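Local atomic coordinates of LysR family transcriptional regulator (Vibrio vulnificus, PDB entry 5FHK), a protein that probably binds specific DNA sequences as a LysR-type transcription factor controlling virulence genes, and is represented here by its regulatory domain. Residues Ile9-Pro14 and Pro24-Phe29; Asn16-Met21 and Ile38-Glu43; Trp54-Arg59 and Arg195-Tyr200; Val138-Cys143 and Val155-Tyr160. All coordinates share one frame; numbering follows the deposited sequence.

In the fold
From the N terminus, interaction 1 closes first, folding helix 18-32 back onto strand 9-14. Interaction 2 crosses it, since 16-21 lies between the two halves of interaction 1 and contacts strand 38-43 further on; together they knit one beta-alpha-beta unit. Interaction 3 opens after both, at 54-59, and closes only at 195-200, bringing the C-terminal helix 192-204 onto the sheet that already holds strands 9-14 and 38-43. Within that long loop falls interaction 4, a short closure between 138-143 and 155-160 on the opposite side of the chain's centre from interaction 3. A salt bridge from Arg-20 to Glu-159 connects interactions 2 and 4.

Interaction 1: Ile9-Pro14 and Pro24-Phe29; sequences IKISTP and PMLNGF
Ile-11 holds CG1 between its backbone nitrogen and carbonyl carbon (chi1 57°), while Leu-26 turns CG anti to its own carbonyl carbon (chi1 -77°); with these settings the two side chains point at each other from strand 9-14 and helix 18-32. They meet tip to tip, CD1 of Ile-11 lying 3.6 Å from CD2 of Leu-26, and the touch is one methyl against another. One helical turn further along, Phe-29 comes down beside Ile-9, whose CD1 stands 4.3 Å from CZ of the ring and approaches it obliquely. Ile-9 and Ile-11, alternate residues on one face of the strand, meet Phe-29 and Leu-26 respectively, which are three residues apart on the helix. This is the helix-on-sheet packing of a beta-alpha-beta crossover: helix 18-32 connects strand 9-14 to the parallel strand 38-43 within the regulatory domain of a LysR-type protein. No hydrogen bond spans the two segments, and all four touching residues are buried, making the interface purely apolar. Phe-197 of helix 192-204 is a shared neighbour of Ile-9, Leu-26 and Phe-29, meeting the Phe-29 ring edge-to-face. The helix turns another side toward the second subunit, where Asn-27 ND2 is hydrogen-bonded to OG of Ser-141 of that chain.

Interaction 2: Asn16-Met21 and Ile38-Glu43; sequences NLTKRM and IELTTE
Leu-40 is the first residue of strand 38-43 to meet Thr-18. Its CG is anti to the backbone nitrogen (chi1 170°), and the CD2 branch reaches the methyl CG2 of Thr-18 at 4.1 Å, the two side chains approaching tip to tip. Thr-41, next along, directs its CB away from the helix. Thr-42 turns back toward it and brings CG2 to 4.0 Å from OG1 of Thr-18, its side chain crossing that of Thr-18 at about a right angle. The two branches of Thr-18 thus serve different neighbours: the methyl goes to Leu-40, and the hydroxyl side rests against the methyl of Thr-42. That last contact, hydroxyl oxygen against methyl, is van der Waals only; OG1 of Thr-18 has its hydrogen bonds with Thr-13 OG1 and the carbonyl oxygen of Pro-14. A buried hydroxyl is satisfied in this way at the first residue of helix 18-32, just after the short connection from strand 9-14. Glu-43, at the far end of the strand segment, again points its CB away and bonds through OE1 to the backbone nitrogen of Asn-45. The contact belongs to the beta-alpha-beta unit of strand 9-14, helix 18-32 and strand 38-43, joining the start of its helix to its second strand, with strand 9-14 pairing in parallel with one edge of 38-43. Across the dimer interface, residues 38-40 pair in parallel with a strand of the second subunit, and Val-138 of that subunit packs on Thr-18.

Interaction 3: Trp54-Arg59 and Arg195-Tyr200; sequences WDVIFR and RLFIDY
The C-terminal helix 192-204 packs on the central sheet of the lobe that holds both chain ends, and here it sets Phe-197 against Val-56 and Phe-58 of strand 56-60, and Ile-198 against Val-56. Over these short segments the helix and strand axes come within 11.0 Å and run at 32° to each other. Phe-58 and Phe-197 arrive from opposite directions and meet edge to edge: CZ of Phe-58 lies 3.8 Å from CE2 of Phe-197, each ring receiving the other at its edge, near the plane. Phe-197 reaches this spot with CG anti to its backbone nitrogen (chi1 176°). Val-56 adds a methyl at the edge of the same ring, its CG2 being 3.9 Å from Phe-197 CD2. In the LysR regulatory domain, which has the type 2 periplasmic-binding-protein fold, this helix joins helix 18-32 in covering the sheet: Phe-58 also touches Met-22, and Tyr-200 packs on Gln-32. The CG2 methyl of Val-56 serves a second partner as well, CG1 of Ile-198 at 4.1 Å, while Met-182 of the adjacent antiparallel strand 178-185 packs against both Val-56 and Phe-58.

Interaction 4: Val138-Cys143 and Val155-Tyr160; sequences VVRSAC and VMIKEY
Arg-140 runs from helix 136-144 past Ile-157 to the ring of Tyr-160. Beyond CB, CG is anti to the backbone nitrogen (chi1 -178°) and lies 4.0 Å from CG2 of Ile-157, the two side chains sliding past each other in opposite directions. The chain then bends at chi2 and chi3, which carries CD to the phenol ring, 3.7 Å from CZ of Tyr-160. NE stands 3.4 Å from Tyr-160 OH, at an angle too poor for a hydrogen bond. These residues join two helices of the lobe lying away from the chain ends: 136-144 is followed by strand 149-153, and Ile-157 holds the N-cap position of helix 158-163. Met-152 of that strand touches both Arg-140 and Ile-157. At the tip, the guanidinium plane is turned 20° from that of the ring, and the phenol oxygen sits over one guanidinium face, 3.0 Å from Arg-140 CZ. Arg-140 NH1 is 2.9 Å from Tyr-160 OH, again too poorly angled to bond, a tight packing of flat groups. NH2 of Arg-140, 3.5 Å from Tyr-160 OH, is close to the like-charged Lys-19 NZ of the second subunit.

Interaction 1: Ile9-Pro14 and Pro24-Phe29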
loop_
_atom_site.group_PDB
_atom_site.type_symbol
_atom_site.label_atom_id
_atom_site.label_comp_id
_atom_site.label_asym_id
_atom_site.label_seq_id
_atom_site.Cartn_x
_atom_site.Cartn_y
_atom_site.Cartn_z
ATOM N N ILE A 9 7.586 -15.739 13.329
ATOM C CA ILE A 9 6.710 -14.882 14.128
ATOM C C ILE A 9 5.636 -14.315 13.211
ATOM O O ILE A 9 5.937 -13.807 12.121
ATOM C CB ILE A 9 7.499 -13.752 14.808
ATOM C CG1 ILE A 9 8.625 -14.322 15.673
ATOM C CG2 ILE A 9 6.584 -12.871 15.642
ATOM C CD1 ILE A 9 9.612 -13.261 16.135
ATOM N N LYS A 10 4.385 -14.408 13.652
ATOM C CA LYS A 10 3.220 -14.035 12.869
ATOM C C LYS A 10 2.674 -12.735 13.459
ATOM O O LYS A 10 2.174 -12.732 14.588
ATOM C CB LYS A 10 2.188 -15.170 12.922
ATOM C CG LYS A 10 1.145 -15.223 11.775
ATOM C CD LYS A 10 0.174 -16.396 11.993
ATOM C CE LYS A 10 -1.083 -16.305 11.105
ATOM N NZ LYS A 10 -0.760 -16.347 9.645
ATOM N N ILE A 11 2.772 -11.621 12.726
ATOM C CA ILE A 11 2.332 -10.349 13.289
ATOM C C ILE A 11 1.310 -9.692 12.376
ATOM O O ILE A 11 1.305 -9.885 11.156
ATOM C CB ILE A 11 3.499 -9.369 13.588
ATOM C CG1 ILE A 11 4.342 -9.058 12.353
ATOM C CG2 ILE A 11 4.398 -9.909 14.673
ATOM C CD1 ILE A 11 5.744 -8.424 12.727
ATOM N N SER A 12 0.400 -8.947 12.993
ATOM C CA SER A 12 -0.575 -8.124 12.281
ATOM C C SER A 12 -0.304 -6.655 12.577
ATOM O O SER A 12 0.003 -6.303 13.722
ATOM C CB SER A 12 -1.998 -8.482 12.700
ATOM O OG SER A 12 -2.948 -7.745 11.959
ATOM N N THR A 13 -0.429 -5.804 11.553
ATOM C CA THR A 13 -0.140 -4.374 11.614
ATOM C C THR A 13 -1.203 -3.592 10.846
ATOM O O THR A 13 -1.818 -4.132 9.919
ATOM C CB THR A 13 1.238 -4.049 11.015
ATOM O OG1 THR A 13 1.241 -4.443 9.636
ATOM C CG2 THR A 13 2.351 -4.787 11.769
ATOM N N PRO A 14 -1.433 -2.317 11.204
ATOM C CA PRO A 14 -2.521 -1.541 10.578
ATOM C C PRO A 14 -2.239 -1.165 9.128
ATOM O O PRO A 14 -1.103 -0.869 8.746
ATOM C CB PRO A 14 -2.605 -0.279 11.451
ATOM C CG PRO A 14 -1.276 -0.174 12.104
ATOM C CD PRO A 14 -0.843 -1.597 12.346
ATOM N N PRO A 24 10.729 0.529 9.879
ATOM C CA PRO A 24 12.072 0.815 10.431
ATOM C C PRO A 24 12.402 -0.103 11.593
ATOM O O PRO A 24 13.481 -0.707 11.636
ATOM C CB PRO A 24 11.962 2.284 10.863
ATOM C CG PRO A 24 10.908 2.846 9.942
ATOM C CD PRO A 24 9.918 1.756 9.743
ATOM N N MET A 25 11.465 -0.232 12.535
ATOM C CA MET A 25 11.648 -1.145 13.656
ATOM C C MET A 25 11.797 -2.577 13.176
ATOM O O MET A 25 12.681 -3.312 13.640
ATOM C CB MET A 25 10.446 -1.038 14.579
ATOM C CG MET A 25 10.605 -1.637 15.949
ATOM S SD MET A 25 9.360 -0.767 16.985
ATOM C CE MET A 25 7.936 -0.720 15.894
ATOM N N LEU A 26 10.931 -2.998 12.249
ATOM C CA LEU A 26 10.973 -4.383 11.780
ATOM C C LEU A 26 12.259 -4.677 11.033
ATOM O O LEU A 26 12.794 -5.786 11.128
ATOM C CB LEU A 26 9.773 -4.666 10.882
ATOM C CG LEU A 26 8.509 -4.863 11.715
ATOM C CD1 LEU A 26 7.287 -4.751 10.828
ATOM C CD2 LEU A 26 8.572 -6.223 12.392
ATOM N N ASN A 27 12.731 -3.732 10.229
ATOM C CA ASN A 27 13.969 -3.989 9.490
ATOM C C ASN A 27 15.158 -4.037 10.446
ATOM O O ASN A 27 16.057 -4.874 10.290
ATOM C CB ASN A 27 14.173 -2.924 8.390
ATOM C CG ASN A 27 13.268 -3.123 7.179
ATOM O OD1 ASN A 27 12.875 -4.260 6.863
ATOM N ND2 ASN A 27 12.940 -2.012 6.468
ATOM N N GLY A 28 15.141 -3.215 11.494
ATOM C CA GLY A 28 16.213 -3.282 12.477
ATOM C C GLY A 28 16.193 -4.580 13.255
ATOM O O GLY A 28 17.242 -5.126 13.596
ATOM N N PHE A 29 15.002 -5.113 13.523
ATOM C CA PHE A 29 14.936 -6.361 14.258
ATOM C C PHE A 29 15.455 -7.510 13.410
ATOM O O PHE A 29 16.256 -8.332 13.877
ATOM C CB PHE A 29 13.506 -6.619 14.714
ATOM C CG PHE A 29 13.299 -7.991 15.279
ATOM C CD1 PHE A 29 13.629 -8.265 16.585
ATOM C CD2 PHE A 29 12.836 -9.020 14.479
ATOM C CE1 PHE A 29 13.444 -9.519 17.093
ATOM C CE2 PHE A 29 12.650 -10.293 14.986
ATOM C CZ PHE A 29 12.951 -10.545 16.292
#

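Interaction 2: Asn16-Met21 and Ile38-Glu43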
loop_
_atom_site.group_PDB
_atom_site.type_symbol
_atom_site.label_atom_id
_atom_site.label_comp_id
_atom_site.label_asym_id
_atom_site.label_seq_id
_atom_site.Cartn_x
_atom_site.Cartn_y
_atom_site.Cartn_z
ATOM N N ASN A 16 -2.737 1.255 6.586
ATOM C CA ASN A 16 -2.096 2.386 5.908
ATOM C C ASN A 16 -0.775 2.833 6.517
ATOM O O ASN A 16 -0.048 3.594 5.864
ATOM C CB ASN A 16 -3.022 3.582 5.903
ATOM C CG ASN A 16 -4.195 3.379 5.011
ATOM O OD1 ASN A 16 -4.041 3.234 3.802
ATOM N ND2 ASN A 16 -5.387 3.386 5.590
ATOM N N LEU A 17 -0.445 2.392 7.733
ATOM C CA LEU A 17 0.646 2.968 8.502
ATOM C C LEU A 17 1.854 2.063 8.588
ATOM O O LEU A 17 2.877 2.475 9.143
ATOM C CB LEU A 17 0.177 3.279 9.933
ATOM C CG LEU A 17 -1.062 4.154 10.109
ATOM C CD1 LEU A 17 -1.407 4.236 11.591
ATOM C CD2 LEU A 17 -0.797 5.539 9.572
ATOM N N THR A 18 1.758 0.838 8.081
ATOM C CA THR A 18 2.800 -0.155 8.321
ATOM C C THR A 18 4.138 0.293 7.769
ATOM O O THR A 18 5.163 0.208 8.454
ATOM C CB THR A 18 2.402 -1.487 7.703
ATOM O OG1 THR A 18 1.386 -2.087 8.511
ATOM C CG2 THR A 18 3.607 -2.418 7.601
ATOM N N LYS A 19 4.148 0.781 6.532
ATOM C CA LYS A 19 5.400 1.153 5.894
ATOM C C LYS A 19 6.133 2.221 6.705
ATOM O O LYS A 19 7.313 2.065 7.023
ATOM C CB LYS A 19 5.128 1.612 4.459
ATOM C CG LYS A 19 6.339 2.177 3.787
ATOM C CD LYS A 19 7.187 1.107 3.164
ATOM C CE LYS A 19 8.360 1.758 2.453
ATOM N NZ LYS A 19 9.172 2.572 3.416
ATOM N N ARG A 20 5.415 3.262 7.133
ATOM C CA ARG A 20 6.008 4.423 7.803
ATOM C C ARG A 20 6.351 4.131 9.259
ATOM O O ARG A 20 7.449 4.447 9.725
ATOM C CB ARG A 20 5.039 5.607 7.741
ATOM C CG ARG A 20 4.987 6.362 6.435
ATOM C CD ARG A 20 6.198 7.279 6.307
ATOM N NE ARG A 20 6.349 7.731 4.929
ATOM C CZ ARG A 20 6.088 8.965 4.515
ATOM N NH1 ARG A 20 5.677 9.882 5.382
ATOM N NH2 ARG A 20 6.234 9.281 3.230
ATOM N N MET A 21 5.418 3.543 10.002
ATOM C CA MET A 21 5.559 3.409 11.446
ATOM C C MET A 21 6.115 2.066 11.895
ATOM O O MET A 21 6.657 1.984 13.006
ATOM C CB MET A 21 4.204 3.627 12.128
ATOM C CG MET A 21 3.550 4.931 11.765
ATOM S SD MET A 21 2.126 5.285 12.822
ATOM C CE MET A 21 2.917 5.284 14.437
ATOM N N ILE A 38 9.848 -13.683 9.804
ATOM C CA ILE A 38 8.637 -12.904 10.060
ATOM C C ILE A 38 7.629 -13.142 8.943
ATOM O O ILE A 38 7.990 -13.127 7.762
ATOM C CB ILE A 38 8.938 -11.395 10.154
ATOM C CG1 ILE A 38 9.967 -11.120 11.241
ATOM C CG2 ILE A 38 7.632 -10.607 10.374
ATOM C CD1 ILE A 38 9.359 -11.020 12.599
ATOM N N GLU A 39 6.370 -13.355 9.316
ATOM C CA GLU A 39 5.236 -13.286 8.398
ATOM C C GLU A 39 4.365 -12.128 8.856
ATOM O O GLU A 39 3.946 -12.096 10.022
ATOM C CB GLU A 39 4.415 -14.590 8.380
ATOM C CG GLU A 39 4.994 -15.685 7.468
ATOM C CD GLU A 39 4.063 -16.890 7.316
ATOM O OE1 GLU A 39 2.903 -16.807 7.799
ATOM O OE2 GLU A 39 4.499 -17.928 6.744
ATOM N N LEU A 40 4.095 -11.184 7.949
ATOM C CA LEU A 40 3.416 -9.933 8.270
ATOM C C LEU A 40 2.138 -9.775 7.446
ATOM O O LEU A 40 2.153 -9.937 6.220
ATOM C CB LEU A 40 4.349 -8.753 8.010
ATOM C CG LEU A 40 3.742 -7.347 8.054
ATOM C CD1 LEU A 40 3.058 -7.139 9.383
ATOM C CD2 LEU A 40 4.839 -6.330 7.891
ATOM N N THR A 41 1.042 -9.406 8.105
ATOM C CA THR A 41 -0.216 -9.146 7.408
ATOM C C THR A 41 -0.736 -7.756 7.782
ATOM O O THR A 41 -1.095 -7.511 8.939
ATOM C CB THR A 41 -1.240 -10.235 7.728
ATOM O OG1 THR A 41 -0.642 -11.530 7.533
ATOM C CG2 THR A 41 -2.466 -10.108 6.816
ATOM N N THR A 42 -0.779 -6.845 6.809
ATOM C CA THR A 42 -1.430 -5.556 7.028
ATOM C C THR A 42 -2.935 -5.778 7.176
ATOM O O THR A 42 -3.534 -6.538 6.416
ATOM C CB THR A 42 -1.153 -4.596 5.868
ATOM O OG1 THR A 42 -1.876 -5.024 4.714
ATOM C CG2 THR A 42 0.316 -4.563 5.506
ATOM N N GLU A 43 -3.550 -5.110 8.155
ATOM C CA GLU A 43 -4.903 -5.433 8.605
ATOM C C GLU A 43 -5.748 -4.173 8.775
ATOM O O GLU A 43 -5.283 -3.189 9.352
ATOM C CB GLU A 43 -4.838 -6.192 9.942
ATOM C CG GLU A 43 -6.178 -6.565 10.509
ATOM C CD GLU A 43 -7.066 -7.180 9.458
ATOM O OE1 GLU A 43 -8.188 -6.659 9.257
ATOM O OE2 GLU A 43 -6.623 -8.183 8.835
#

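Interaction 3: Trp54-Arg59 and Arg195-Tyr200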
loop_
_atom_site.group_PDB
_atom_site.type_symbol
_atom_site.label_atom_id
_atom_site.label_comp_id
_atom_site.label_asym_id
_atom_site.label_seq_id
_atom_site.Cartn_x
_atom_site.Cartn_y
_atom_site.Cartn_z
ATOM N N TRP A 54 -2.270 -15.149 16.436
ATOM C CA TRP A 54 -1.236 -14.166 16.146
ATOM C C TRP A 54 -0.220 -14.137 17.279
ATOM O O TRP A 54 -0.567 -14.284 18.456
ATOM C CB TRP A 54 -1.852 -12.770 15.922
ATOM C CG TRP A 54 -2.807 -12.733 14.760
ATOM C CD1 TRP A 54 -4.168 -12.897 14.808
ATOM C CD2 TRP A 54 -2.473 -12.563 13.375
ATOM N NE1 TRP A 54 -4.696 -12.819 13.546
ATOM C CE2 TRP A 54 -3.679 -12.626 12.645
ATOM C CE3 TRP A 54 -1.267 -12.358 12.684
ATOM C CZ2 TRP A 54 -3.723 -12.486 11.255
ATOM C CZ3 TRP A 54 -1.311 -12.225 11.313
ATOM C CH2 TRP A 54 -2.531 -12.294 10.609
ATOM N N ASP A 55 1.048 -13.979 16.914
ATOM C CA ASP A 55 2.069 -13.800 17.933
ATOM C C ASP A 55 2.012 -12.387 18.511
ATOM O O ASP A 55 2.015 -12.204 19.731
ATOM C CB ASP A 55 3.439 -14.126 17.334
ATOM C CG ASP A 55 3.592 -15.626 17.034
ATOM O OD1 ASP A 55 3.328 -16.422 17.951
ATOM O OD2 ASP A 55 3.963 -16.015 15.894
ATOM N N VAL A 56 1.957 -11.371 17.651
ATOM C CA VAL A 56 1.885 -9.982 18.089
ATOM C C VAL A 56 0.959 -9.234 17.149
ATOM O O VAL A 56 0.928 -9.483 15.942
ATOM C CB VAL A 56 3.257 -9.260 18.122
ATOM C CG1 VAL A 56 3.130 -7.931 18.834
ATOM C CG2 VAL A 56 4.303 -10.107 18.776
ATOM N N ILE A 57 0.219 -8.287 17.708
ATOM C CA ILE A 57 -0.747 -7.514 16.945
ATOM C C ILE A 57 -0.479 -6.049 17.255
ATOM O O ILE A 57 -0.430 -5.658 18.431
ATOM C CB ILE A 57 -2.202 -7.923 17.269
ATOM C CG1 ILE A 57 -2.530 -9.246 16.564
ATOM C CG2 ILE A 57 -3.205 -6.867 16.777
ATOM C CD1 ILE A 57 -3.936 -9.860 16.893
ATOM N N PHE A 58 -0.203 -5.271 16.209
ATOM C CA PHE A 58 -0.164 -3.813 16.269
ATOM C C PHE A 58 -1.448 -3.270 15.671
ATOM O O PHE A 58 -1.829 -3.640 14.557
ATOM C CB PHE A 58 1.043 -3.248 15.514
ATOM C CG PHE A 58 2.349 -3.800 15.999
ATOM C CD1 PHE A 58 2.784 -5.047 15.588
ATOM C CD2 PHE A 58 3.126 -3.092 16.893
ATOM C CE1 PHE A 58 3.989 -5.572 16.048
ATOM C CE2 PHE A 58 4.333 -3.619 17.352
ATOM C CZ PHE A 58 4.747 -4.854 16.914
ATOM N N ARG A 59 -2.115 -2.399 16.407
ATOM C CA ARG A 59 -3.418 -1.942 15.973
ATOM C C ARG A 59 -3.564 -0.474 16.310
ATOM O O ARG A 59 -2.883 0.051 17.195
ATOM C CB ARG A 59 -4.542 -2.745 16.634
ATOM C CG ARG A 59 -4.754 -2.403 18.089
ATOM C CD ARG A 59 -6.010 -3.079 18.630
ATOM N NE ARG A 59 -7.132 -2.966 17.697
ATOM C CZ ARG A 59 -8.138 -2.104 17.820
ATOM N NH1 ARG A 59 -8.180 -1.268 18.846
ATOM N NH2 ARG A 59 -9.108 -2.077 16.917
ATOM N N ARG A 195 9.315 -13.532 22.212
ATOM C CA ARG A 195 9.784 -12.735 23.332
ATOM C C ARG A 195 10.918 -11.805 22.917
ATOM O O ARG A 195 10.959 -10.639 23.324
ATOM C CB ARG A 195 10.211 -13.693 24.445
ATOM C CG ARG A 195 11.155 -13.134 25.468
ATOM C CD ARG A 195 11.676 -14.250 26.400
ATOM N NE ARG A 195 13.014 -14.696 26.031
ATOM C CZ ARG A 195 14.056 -13.881 25.882
ATOM N NH1 ARG A 195 13.926 -12.568 26.057
ATOM N NH2 ARG A 195 15.231 -14.383 25.555
ATOM N N LEU A 196 11.847 -12.297 22.097
ATOM C CA LEU A 196 12.935 -11.433 21.665
ATOM C C LEU A 196 12.393 -10.276 20.846
ATOM O O LEU A 196 12.868 -9.136 20.965
ATOM C CB LEU A 196 13.961 -12.246 20.887
ATOM C CG LEU A 196 14.941 -12.892 21.871
ATOM C CD1 LEU A 196 15.886 -13.832 21.169
ATOM C CD2 LEU A 196 15.740 -11.818 22.617
ATOM N N PHE A 197 11.354 -10.537 20.058
ATOM C CA PHE A 197 10.782 -9.486 19.231
ATOM C C PHE A 197 10.166 -8.405 20.102
ATOM O O PHE A 197 10.449 -7.217 19.930
ATOM C CB PHE A 197 9.748 -10.083 18.275
ATOM C CG PHE A 197 9.053 -9.071 17.449
ATOM C CD1 PHE A 197 9.713 -8.429 16.423
ATOM C CD2 PHE A 197 7.737 -8.728 17.711
ATOM C CE1 PHE A 197 9.051 -7.471 15.667
ATOM C CE2 PHE A 197 7.093 -7.788 16.975
ATOM C CZ PHE A 197 7.733 -7.160 15.951
ATOM N N ILE A 198 9.390 -8.818 21.102
ATOM C CA ILE A 198 8.674 -7.864 21.938
ATOM C C ILE A 198 9.643 -6.981 22.707
ATOM O O ILE A 198 9.379 -5.796 22.933
ATOM C CB ILE A 198 7.728 -8.624 22.884
ATOM C CG1 ILE A 198 6.476 -9.061 22.118
ATOM C CG2 ILE A 198 7.379 -7.784 24.077
ATOM C CD1 ILE A 198 5.773 -10.275 22.730
ATOM N N ASP A 199 10.754 -7.555 23.174
ATOM C CA ASP A 199 11.733 -6.747 23.884
ATOM C C ASP A 199 12.427 -5.778 22.941
ATOM O O ASP A 199 12.738 -4.650 23.332
ATOM C CB ASP A 199 12.767 -7.644 24.574
ATOM C CG ASP A 199 12.218 -8.315 25.834
ATOM O OD1 ASP A 199 11.183 -7.847 26.393
ATOM O OD2 ASP A 199 12.838 -9.315 26.271
ATOM N N TYR A 200 12.724 -6.214 21.712
ATOM C CA TYR A 200 13.289 -5.285 20.737
ATOM C C TYR A 200 12.383 -4.069 20.571
ATOM O O TYR A 200 12.848 -2.925 20.626
ATOM C CB TYR A 200 13.511 -5.978 19.393
ATOM C CG TYR A 200 14.270 -5.104 18.412
ATOM C CD1 TYR A 200 15.673 -5.064 18.409
ATOM C CD2 TYR A 200 13.592 -4.295 17.517
ATOM C CE1 TYR A 200 16.363 -4.249 17.513
ATOM C CE2 TYR A 200 14.265 -3.509 16.629
ATOM C CZ TYR A 200 15.642 -3.483 16.627
ATOM O OH TYR A 200 16.248 -2.667 15.720
#

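Interaction 4: Val138-Cys143 and Val155-Tyr160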
loop_
_atom_site.group_PDB
_atom_site.type_symbol
_atom_site.label_atom_id
_atom_site.label_comp_id
_atom_site.label_asym_id
_atom_site.label_seq_id
_atom_site.Cartn_x
_atom_site.Cartn_y
_atom_site.Cartn_z
ATOM N N VAL A 138 -2.904 6.072 -2.443
ATOM C CA VAL A 138 -3.335 6.597 -3.744
ATOM C C VAL A 138 -4.123 7.893 -3.587
ATOM O O VAL A 138 -4.143 8.723 -4.496
ATOM C CB VAL A 138 -4.148 5.557 -4.533
ATOM C CG1 VAL A 138 -3.288 4.325 -4.831
ATOM C CG2 VAL A 138 -5.387 5.193 -3.785
ATOM N N VAL A 139 -4.809 8.073 -2.458
ATOM C CA VAL A 139 -5.486 9.335 -2.169
ATOM C C VAL A 139 -4.474 10.480 -2.078
ATOM O O VAL A 139 -4.699 11.575 -2.599
ATOM C CB VAL A 139 -6.310 9.194 -0.873
ATOM C CG1 VAL A 139 -6.944 10.508 -0.497
ATOM C CG2 VAL A 139 -7.408 8.112 -1.056
ATOM N N ARG A 140 -3.370 10.254 -1.370
ATOM C CA ARG A 140 -2.337 11.265 -1.269
ATOM C C ARG A 140 -1.834 11.652 -2.647
ATOM O O ARG A 140 -1.654 12.837 -2.939
ATOM C CB ARG A 140 -1.182 10.764 -0.397
ATOM C CG ARG A 140 -0.090 11.805 -0.231
ATOM C CD ARG A 140 1.258 11.165 -0.086
ATOM N NE ARG A 140 1.626 10.351 -1.241
ATOM C CZ ARG A 140 2.018 10.822 -2.427
ATOM N NH1 ARG A 140 2.088 12.126 -2.648
ATOM N NH2 ARG A 140 2.338 9.973 -3.399
ATOM N N SER A 141 -1.636 10.665 -3.516
ATOM C CA SER A 141 -1.127 10.949 -4.850
ATOM C C SER A 141 -2.041 11.912 -5.596
ATOM O O SER A 141 -1.564 12.838 -6.256
ATOM C CB SER A 141 -0.954 9.637 -5.614
ATOM O OG SER A 141 -1.192 9.841 -6.988
ATOM N N ALA A 142 -3.367 11.748 -5.452
ATOM C CA ALA A 142 -4.299 12.625 -6.153
ATOM C C ALA A 142 -4.302 14.026 -5.554
ATOM O O ALA A 142 -4.459 15.018 -6.285
ATOM C CB ALA A 142 -5.711 12.026 -6.129
ATOM N N CYS A 143 -4.141 14.112 -4.228
ATOM C CA CYS A 143 -3.990 15.385 -3.539
ATOM C C CYS A 143 -2.768 16.144 -4.052
ATOM O O CYS A 143 -2.853 17.339 -4.366
ATOM C CB CYS A 143 -3.863 15.123 -2.039
ATOM S SG CYS A 143 -3.915 16.561 -0.960
ATOM N N VAL A 155 1.607 11.502 10.086
ATOM C CA VAL A 155 2.871 10.790 9.872
ATOM C C VAL A 155 3.104 10.463 8.397
ATOM O O VAL A 155 4.253 10.359 7.955
ATOM C CB VAL A 155 2.927 9.519 10.742
ATOM C CG1 VAL A 155 1.964 8.454 10.226
ATOM C CG2 VAL A 155 4.348 8.982 10.797
ATOM N N MET A 156 2.043 10.300 7.608
ATOM C CA MET A 156 2.228 9.943 6.206
ATOM C C MET A 156 2.601 11.133 5.314
ATOM O O MET A 156 3.026 10.920 4.170
ATOM C CB MET A 156 0.958 9.293 5.654
ATOM C CG MET A 156 0.732 7.811 6.025
ATOM S SD MET A 156 -0.810 7.195 5.228
ATOM C CE MET A 156 -0.545 7.664 3.501
ATOM N N ILE A 157 2.452 12.367 5.791
ATOM C CA ILE A 157 2.641 13.521 4.924
ATOM C C ILE A 157 3.502 14.601 5.570
ATOM O O ILE A 157 3.512 15.747 5.103
ATOM C CB ILE A 157 1.280 14.106 4.509
ATOM C CG1 ILE A 157 0.375 14.253 5.723
ATOM C CG2 ILE A 157 0.635 13.246 3.427
ATOM C CD1 ILE A 157 -0.909 14.982 5.443
ATOM N N LYS A 158 4.246 14.245 6.627
ATOM C CA LYS A 158 4.993 15.274 7.346
ATOM C C LYS A 158 6.132 15.837 6.501
ATOM O O LYS A 158 6.388 17.044 6.542
ATOM C CB LYS A 158 5.509 14.746 8.684
ATOM C CG LYS A 158 6.645 13.753 8.639
ATOM C CD LYS A 158 7.059 13.412 10.087
ATOM C CE LYS A 158 5.797 13.195 10.957
ATOM N NZ LYS A 158 5.988 12.230 12.082
ATOM N N GLU A 159 6.807 14.996 5.710
ATOM C CA GLU A 159 7.814 15.521 4.787
ATOM C C GLU A 159 7.178 16.425 3.730
ATOM O O GLU A 159 7.751 17.460 3.369
ATOM C CB GLU A 159 8.618 14.377 4.149
ATOM C CG GLU A 159 8.029 13.719 2.910
ATOM C CD GLU A 159 7.347 12.369 3.207
ATOM O OE1 GLU A 159 6.717 12.218 4.285
ATOM O OE2 GLU A 159 7.426 11.462 2.347
ATOM N N TYR A 160 5.962 16.091 3.269
ATOM C CA TYR A 160 5.252 16.967 2.330
ATOM C C TYR A 160 4.933 18.319 2.952
ATOM O O TYR A 160 4.970 19.354 2.270
ATOM C CB TYR A 160 3.956 16.316 1.852
ATOM C CG TYR A 160 4.143 15.094 1.007
ATOM C CD1 TYR A 160 4.324 13.833 1.587
ATOM C CD2 TYR A 160 4.117 15.189 -0.386
ATOM C CE1 TYR A 160 4.509 12.704 0.792
ATOM C CE2 TYR A 160 4.291 14.080 -1.177
ATOM C CZ TYR A 160 4.485 12.841 -0.590
ATOM O OH TYR A 160 4.669 11.758 -1.408
#